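Local coordinates for amidohydrolase 3 domain-containing protein (Pyrococcus horikoshii, PDB 3IGH), which is of unknown physiological role but probably hydrolyses carbon-nitrogen bonds other than peptide bonds, as a metal-dependent member of the amidohydrolase family, at residues F130-A141 / G162-R173. Sequence-based numbering, arbitrary orientation. Where two conformers were deposited one is given.
Sequences FIYRKCFHVAVA and GIIKEKSLEEAR. With SO4 (sulfate ion), chain P.
Ala139 and Ile164 form a hydrogen-bonded pair between antiparallel strands 138-141 and 163-165, with Ala139 N to Ile164 O at 2.9 Å and Ile164 N to Ala139 O at 2.8 Å. A third, more bent bond runs from Ala141 N to Gly162 O (3.2 Å). Gly162 and Ile163 both face Asp158 in a G1 bulge, where Gly162 has a positive phi (82°).

Val138, Val140 and Ile163 share one face of the sheet. Each valine meets a different branch of the isoleucine: Val138 CG1 touches CG2, and Val140 CG2 touches CG1.

The other face carries Phe130, Tyr132, Ala139 and Ile164, and helix 166-173 packs over it. Leu169 buries more surface in this contact than any other residue. Its CD1 meets Ala139 CB (3.8 Å) and the edge of the Phe130 ring (CZ, 3.9 Å), while CD2 rests against the backbone of His137. Phe130 CE1 also reaches Ile164 CD1 and Ala172 CB.

In one of its two conformers, Arg173 bends back at chi2 and chi3. Its guanidinium then lies against Tyr132, with CE1 of the ring over its centre and the planes 39° apart. The opposite ring faces of Tyr132 meet Phe130 CE2 and Phe136 CD1.

Strands 129-133 and 138-141 form a beta hairpin, with a type II turn from Arg133 to Phe136 in its connection. It belongs to a small mixed sheet separate from the barrel strands typical of the amidohydrolase family. Strand 103-108 flanks 129-133, and strand 157-158 lies beyond 163-165. Helix 143-149 adds to the apolar layer, with Leu146 against Ala141 and Ile164, and Met145 and Leu149 against Phe130.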
# COMPACT_ATOMS: atom_id res chain seq x y z
N PHE A 130 -7.26 5.99 -35.13
CA PHE A 130 -8.52 5.47 -34.62
C PHE A 130 -9.38 6.69 -34.23
O PHE A 130 -8.99 7.46 -33.35
CB PHE A 130 -8.26 4.58 -33.41
CG PHE A 130 -9.48 3.87 -32.88
CD1 PHE A 130 -9.85 2.64 -33.39
CD2 PHE A 130 -10.25 4.44 -31.86
CE1 PHE A 130 -10.97 1.97 -32.91
CE2 PHE A 130 -11.38 3.78 -31.38
CZ PHE A 130 -11.73 2.54 -31.90
N ILE A 131 -10.51 6.88 -34.91
CA ILE A 131 -11.31 8.10 -34.68
C ILE A 131 -12.76 7.83 -34.28
O ILE A 131 -13.53 7.22 -35.02
CB ILE A 131 -11.23 9.14 -35.85
CG1 ILE A 131 -11.67 8.53 -37.19
CG2 ILE A 131 -9.82 9.71 -35.95
CD1 ILE A 131 -11.95 9.58 -38.28
N TYR A 132 -13.11 8.28 -33.07
CA TYR A 132 -14.46 8.13 -32.56
C TYR A 132 -15.39 9.14 -33.21
O TYR A 132 -15.06 10.31 -33.32
CB TYR A 132 -14.49 8.38 -31.07
CG TYR A 132 -13.94 7.26 -30.22
CD1 TYR A 132 -14.71 6.13 -29.95
CD2 TYR A 132 -12.67 7.36 -29.66
CE1 TYR A 132 -14.21 5.10 -29.14
CE2 TYR A 132 -12.16 6.33 -28.86
CZ TYR A 132 -12.94 5.22 -28.60
OH TYR A 132 -12.44 4.21 -27.81
N ARG A 133 -16.57 8.66 -33.61
CA ARG A 133 -17.68 9.54 -33.96
C ARG A 133 -18.16 10.24 -32.69
O ARG A 133 -17.98 9.72 -31.59
CB ARG A 133 -18.85 8.74 -34.54
CG ARG A 133 -19.95 9.60 -35.18
CD ARG A 133 -21.16 8.79 -35.63
NE ARG A 133 -22.22 9.69 -36.08
CZ ARG A 133 -23.19 10.18 -35.30
NH1 ARG A 133 -23.26 9.84 -34.02
NH2 ARG A 133 -24.09 11.00 -35.80
N LYS A 134 -18.71 11.44 -32.86
CA LYS A 134 -19.55 12.09 -31.86
C LYS A 134 -20.42 11.04 -31.15
O LYS A 134 -21.02 10.18 -31.80
CB LYS A 134 -20.43 13.12 -32.59
CG LYS A 134 -21.33 13.99 -31.74
CD LYS A 134 -22.43 14.61 -32.59
CE LYS A 134 -23.61 13.67 -32.75
NZ LYS A 134 -24.82 14.38 -33.26
N CYS A 135 -20.42 11.09 -29.81
CA CYS A 135 -21.19 10.16 -28.94
C CYS A 135 -20.54 8.80 -28.68
O CYS A 135 -21.07 8.00 -27.90
CB CYS A 135 -22.67 10.00 -29.38
SG CYS A 135 -23.55 11.58 -29.56
N PHE A 136 -19.40 8.54 -29.34
CA PHE A 136 -18.50 7.42 -29.03
C PHE A 136 -19.11 6.02 -29.19
O PHE A 136 -18.71 5.08 -28.50
CB PHE A 136 -17.88 7.58 -27.61
CG PHE A 136 -17.05 8.83 -27.43
CD1 PHE A 136 -15.66 8.79 -27.59
CD2 PHE A 136 -17.63 10.04 -27.06
CE1 PHE A 136 -14.88 9.92 -27.42
CE2 PHE A 136 -16.86 11.19 -26.89
CZ PHE A 136 -15.48 11.13 -27.06
N HIS A 137 -20.09 5.87 -30.09
CA HIS A 137 -20.69 4.55 -30.33
C HIS A 137 -20.22 3.94 -31.66
O HIS A 137 -20.54 2.79 -31.96
CB HIS A 137 -22.22 4.62 -30.29
CG HIS A 137 -22.78 5.16 -29.01
ND1 HIS A 137 -22.53 4.57 -27.78
CD2 HIS A 137 -23.57 6.23 -28.76
CE1 HIS A 137 -23.14 5.27 -26.84
NE2 HIS A 137 -23.78 6.27 -27.40
N VAL A 138 -19.46 4.72 -32.43
CA VAL A 138 -18.91 4.28 -33.71
C VAL A 138 -17.50 4.84 -33.85
O VAL A 138 -17.21 5.96 -33.39
CB VAL A 138 -19.77 4.78 -34.94
CG1 VAL A 138 -19.16 4.33 -36.27
CG2 VAL A 138 -21.21 4.30 -34.87
N ALA A 139 -16.61 4.08 -34.48
CA ALA A 139 -15.28 4.56 -34.82
C ALA A 139 -14.84 4.11 -36.20
O ALA A 139 -15.37 3.14 -36.75
CB ALA A 139 -14.27 4.11 -33.78
N VAL A 140 -13.88 4.83 -36.77
CA VAL A 140 -13.25 4.42 -38.02
C VAL A 140 -11.74 4.33 -37.80
O VAL A 140 -11.16 5.14 -37.06
CB VAL A 140 -13.56 5.40 -39.21
CG1 VAL A 140 -13.12 4.80 -40.54
CG2 VAL A 140 -15.04 5.72 -39.28
N ALA A 141 -11.12 3.34 -38.43
CA ALA A 141 -9.69 3.11 -38.31
C ALA A 141 -9.03 2.87 -39.67
O ALA A 141 -9.66 2.31 -40.57
CB ALA A 141 -9.43 1.93 -37.37
N GLY A 162 -13.74 0.37 -42.83
CA GLY A 162 -13.03 0.59 -41.57
C GLY A 162 -13.94 0.97 -40.41
O GLY A 162 -13.45 1.40 -39.37
N ILE A 163 -15.25 0.79 -40.60
CA ILE A 163 -16.26 1.20 -39.61
C ILE A 163 -16.49 0.13 -38.56
O ILE A 163 -16.80 -1.02 -38.88
CB ILE A 163 -17.60 1.60 -40.29
CG1 ILE A 163 -17.41 2.89 -41.10
CG2 ILE A 163 -18.71 1.76 -39.25
CD1 ILE A 163 -18.49 3.15 -42.13
N ILE A 164 -16.33 0.53 -37.30
CA ILE A 164 -16.39 -0.35 -36.15
C ILE A 164 -17.50 0.16 -35.22
O ILE A 164 -17.49 1.32 -34.81
CB ILE A 164 -15.04 -0.33 -35.39
CG1 ILE A 164 -13.86 -0.63 -36.33
CG2 ILE A 164 -15.05 -1.31 -34.25
CD1 ILE A 164 -12.52 -0.10 -35.83
N LYS A 165 -18.45 -0.72 -34.90
CA LYS A 165 -19.59 -0.33 -34.06
C LYS A 165 -20.04 -1.46 -33.15
O LYS A 165 -19.55 -2.59 -33.27
CB LYS A 165 -20.77 0.14 -34.94
CG LYS A 165 -21.29 -0.89 -35.93
CD LYS A 165 -22.32 -0.28 -36.88
CE LYS A 165 -22.86 -1.31 -37.86
NZ LYS A 165 -23.67 -2.36 -37.18
N GLU A 166 -20.95 -1.14 -32.24
CA GLU A 166 -21.57 -2.10 -31.31
C GLU A 166 -20.56 -2.96 -30.55
O GLU A 166 -19.69 -2.42 -29.85
CB GLU A 166 -22.66 -2.92 -32.02
CG GLU A 166 -23.83 -2.05 -32.53
CD GLU A 166 -24.86 -2.84 -33.35
OE1 GLU A 166 -25.26 -3.95 -32.92
OE2 GLU A 166 -25.29 -2.33 -34.41
N LYS A 167 -20.63 -4.28 -30.70
CA LYS A 167 -19.75 -5.16 -29.93
C LYS A 167 -18.32 -5.22 -30.47
O LYS A 167 -17.40 -5.56 -29.73
CB LYS A 167 -20.34 -6.56 -29.73
CG LYS A 167 -20.41 -7.43 -30.97
CD LYS A 167 -20.95 -8.81 -30.60
CE LYS A 167 -21.31 -9.63 -31.83
NZ LYS A 167 -20.11 -9.99 -32.65
N SER A 168 -18.15 -4.87 -31.75
CA SER A 168 -16.80 -4.74 -32.33
C SER A 168 -16.07 -3.52 -31.76
O SER A 168 -14.84 -3.54 -31.64
CB SER A 168 -16.86 -4.66 -33.85
OG SER A 168 -17.35 -5.87 -34.39
N LEU A 169 -16.82 -2.47 -31.43
CA LEU A 169 -16.25 -1.29 -30.79
C LEU A 169 -15.88 -1.59 -29.35
O LEU A 169 -14.86 -1.11 -28.84
CB LEU A 169 -17.21 -0.09 -30.85
CG LEU A 169 -16.61 1.20 -30.29
CD1 LEU A 169 -15.40 1.65 -31.11
CD2 LEU A 169 -17.64 2.30 -30.22
N GLU A 170 -16.73 -2.39 -28.69
CA GLU A 170 -16.47 -2.90 -27.35
C GLU A 170 -15.17 -3.72 -27.36
O GLU A 170 -14.35 -3.60 -26.45
CB GLU A 170 -17.65 -3.76 -26.90
CG GLU A 170 -17.56 -4.36 -25.50
CD GLU A 170 -18.66 -5.37 -25.22
OE1 GLU A 170 -19.75 -5.27 -25.84
OE2 GLU A 170 -18.45 -6.27 -24.38
N GLU A 171 -14.99 -4.53 -28.41
CA GLU A 171 -13.77 -5.32 -28.56
C GLU A 171 -12.57 -4.40 -28.80
O GLU A 171 -11.53 -4.56 -28.16
CB GLU A 171 -13.89 -6.34 -29.70
CG GLU A 171 -12.67 -7.26 -29.84
CD GLU A 171 -12.68 -8.09 -31.12
OE1 GLU A 171 -13.17 -7.62 -32.16
OE2 GLU A 171 -12.16 -9.23 -31.08
N ALA A 172 -12.72 -3.44 -29.70
CA ALA A 172 -11.65 -2.50 -30.03
C ALA A 172 -11.18 -1.72 -28.80
O ALA A 172 -9.97 -1.54 -28.62
CB ALA A 172 -12.08 -1.54 -31.13
N ARG A 173 -12.10 -1.34 -27.95
CA ARG A 173 -11.76 -0.59 -26.78
C ARG A 173 -11.00 -1.44 -25.79
O ARG A 173 -10.06 -0.98 -25.21
CB ARG A 173 -13.01 -0.13 -26.11
CG ARG A 173 -13.54 1.10 -26.65
CD ARG A 173 -14.12 1.86 -25.51
NE ARG A 173 -15.36 2.47 -25.91
CZ ARG A 173 -15.63 3.75 -25.72
NH1 ARG A 173 -16.78 4.24 -26.14
NH2 ARG A 173 -14.75 4.52 -25.12
S SO4 P . -21.80 -11.81 -35.94
O1 SO4 P . -21.62 -10.76 -34.94
O2 SO4 P . -21.48 -11.31 -37.27
O3 SO4 P . -20.91 -12.93 -35.63
O4 SO4 P . -23.19 -12.26 -35.90